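Local coordinates for protein endoglucanase E (Clostridium thermocellum, PDB 2WAB) that binds cello-oligosaccharides in the active site of its carbohydrate esterase domain and probably deacetylates plant cell-wall polysaccharides, at residues D130-A135 against M156-I161. The protein carries 1 engineered substitution. Residues are numbered along the deposited sequence; the frame is centred on the assembly and turned at random. Where two conformers were deposited one is given.
Sequences DAITCA and MSYAAI. Engineered in segment 130-135: Ala131 (natural residue Ser).
The ring of Tyr158 turns an edge to two oxygens of segment 130-135: Ile132 O lies in the ring plane, 3.9 Å from CE2, and Thr133 OG1 near it. Ile132 CG2 meets CE2 at 4.0 Å from above the ring plane, beyond the rim. At the phenol end Tyr158 OH donates to Thr133 OG1, with 2.8 Å between the two oxygens. Thr133 sets OG1 beside its own backbone N (chi1 -63°), which brings the hydroxyl to the phenol and leaves CG2 to face Ala159 CB. Asp130 to Ala135 holds the short, weakly bonded helix that follows strand 124-129 of the parallel sheet in this SGNH (GDSL) hydrolase domain, and its engineered Ala131, serine in the natural sequence, touches a bound glucose. Asp130 caps this helix, OD1 accepting from Ile132 N (164°), and a Schellman motif ends it: Ala135 has positive phi, Tyr136 N bonds to Ala131 O and Ala135 N weakly to Ile132 O. Past that end, Ala135 CB packs on Ser157 CB at 3.8 Å. Ser157 is itself an N-cap: in the conformer given, OG takes the N-H of Ala160 almost straight (177°) and also bonds to Ser154 O. The backbone N of Tyr158 donates to His316 ND1, and Met319, also of helix 313-331, touches its side chain.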
loop_
_atom_site.group_PDB
_atom_site.type_symbol
_atom_site.label_atom_id
_atom_site.label_comp_id
_atom_site.label_asym_id
_atom_site.label_seq_id
_atom_site.Cartn_x
_atom_site.Cartn_y
_atom_site.Cartn_z
ATOM N N ASP A 130 3.159 -5.676 5.400
ATOM C CA ASP A 130 3.617 -5.107 6.676
ATOM C C ASP A 130 4.368 -3.777 6.453
ATOM O O ASP A 130 4.061 -3.086 5.489
ATOM C CB ASP A 130 4.430 -6.181 7.466
ATOM C CG ASP A 130 5.644 -6.716 6.690
ATOM O OD1 ASP A 130 6.261 -6.004 5.827
ATOM O OD2 ASP A 130 6.018 -7.880 6.968
ATOM N N ALA A 131 5.353 -3.432 7.286
ATOM C CA ALA A 131 6.197 -2.222 7.108
ATOM C C ALA A 131 6.784 -2.125 5.697
ATOM O O ALA A 131 6.934 -1.038 5.170
ATOM C CB ALA A 131 7.360 -2.209 8.116
ATOM N N ILE A 132 7.113 -3.259 5.097
ATOM C CA ILE A 132 7.831 -3.221 3.793
ATOM C C ILE A 132 6.891 -2.609 2.760
ATOM O O ILE A 132 7.304 -1.803 1.919
ATOM C CB ILE A 132 8.334 -4.625 3.339
ATOM C CG1 ILE A 132 9.439 -5.111 4.303
ATOM C CG2 ILE A 132 8.939 -4.584 1.874
ATOM C CD1 ILE A 132 9.613 -6.621 4.308
ATOM N N THR A 133 5.622 -3.006 2.842
ATOM C CA THR A 133 4.610 -2.551 1.879
ATOM C C THR A 133 4.184 -1.140 2.176
ATOM O O THR A 133 3.952 -0.351 1.246
ATOM C CB THR A 133 3.442 -3.533 1.842
ATOM O OG1 THR A 133 3.926 -4.801 1.374
ATOM C CG2 THR A 133 2.310 -3.019 0.929
ATOM N N CYS A 134 4.116 -0.793 3.464
ATOM C CA CYS A 134 3.916 0.596 3.910
ATOM C C CYS A 134 5.023 1.560 3.481
ATOM O O CYS A 134 4.781 2.766 3.506
ATOM C CB CYS A 134 3.798 0.652 5.425
ATOM S SG CYS A 134 2.233 -0.150 6.019
ATOM N N ALA A 135 6.203 1.025 3.108
ATOM C CA ALA A 135 7.423 1.818 2.845
ATOM C C ALA A 135 7.860 2.615 4.088
ATOM O O ALA A 135 8.363 3.741 4.008
ATOM C CB ALA A 135 7.219 2.751 1.648
ATOM N N MET A 156 6.609 5.878 -3.208
ATOM C CA MET A 156 7.818 5.209 -3.713
ATOM C C MET A 156 8.007 3.833 -3.020
ATOM O O MET A 156 9.135 3.341 -2.847
ATOM C CB MET A 156 9.065 6.125 -3.570
ATOM C CG MET A 156 8.906 7.440 -4.343
ATOM S SD MET A 156 8.806 7.101 -6.142
ATOM C CE MET A 156 10.472 6.628 -6.541
ATOM N N SER A 157 6.899 3.219 -2.597
ATOM C CA SER A 157 6.941 1.803 -2.216
ATOM C C SER A 157 7.092 0.953 -3.478
ATOM O O SER A 157 6.625 1.324 -4.552
ATOM C CB SER A 157 5.637 1.392 -1.543
ATOM O OG SER A 157 4.641 1.235 -2.520
ATOM N N TYR A 158 7.715 -0.210 -3.333
ATOM C CA TYR A 158 7.758 -1.164 -4.443
ATOM C C TYR A 158 6.356 -1.420 -5.005
ATOM O O TYR A 158 6.197 -1.613 -6.229
ATOM C CB TYR A 158 8.423 -2.488 -4.026
ATOM C CG TYR A 158 7.479 -3.386 -3.253
ATOM C CD1 TYR A 158 6.772 -4.425 -3.901
ATOM C CD2 TYR A 158 7.256 -3.165 -1.896
ATOM C CE1 TYR A 158 5.890 -5.224 -3.227
ATOM C CE2 TYR A 158 6.367 -3.976 -1.190
ATOM C CZ TYR A 158 5.692 -4.990 -1.862
ATOM O OH TYR A 158 4.826 -5.746 -1.156
ATOM N N ALA A 159 5.340 -1.422 -4.125
ATOM C CA ALA A 159 3.964 -1.628 -4.550
ATOM C C ALA A 159 3.464 -0.549 -5.507
ATOM O O ALA A 159 2.949 -0.879 -6.602
ATOM C CB ALA A 159 3.009 -1.718 -3.296
ATOM N N ALA A 160 3.571 0.723 -5.086
ATOM C CA ALA A 160 3.107 1.845 -5.901
ATOM C C ALA A 160 3.874 1.963 -7.200
ATOM O O ALA A 160 3.288 2.278 -8.229
ATOM C CB ALA A 160 3.168 3.201 -5.099
ATOM N N ILE A 161 5.178 1.695 -7.161
ATOM C CA ILE A 161 6.007 1.812 -8.357
ATOM C C ILE A 161 5.569 0.755 -9.384
ATOM O O ILE A 161 5.439 1.035 -10.593
ATOM C CB ILE A 161 7.550 1.667 -8.056
ATOM C CG1 ILE A 161 8.039 2.819 -7.129
ATOM C CG2 ILE A 161 8.360 1.636 -9.383
ATOM C CD1 ILE A 161 9.447 2.554 -6.484
#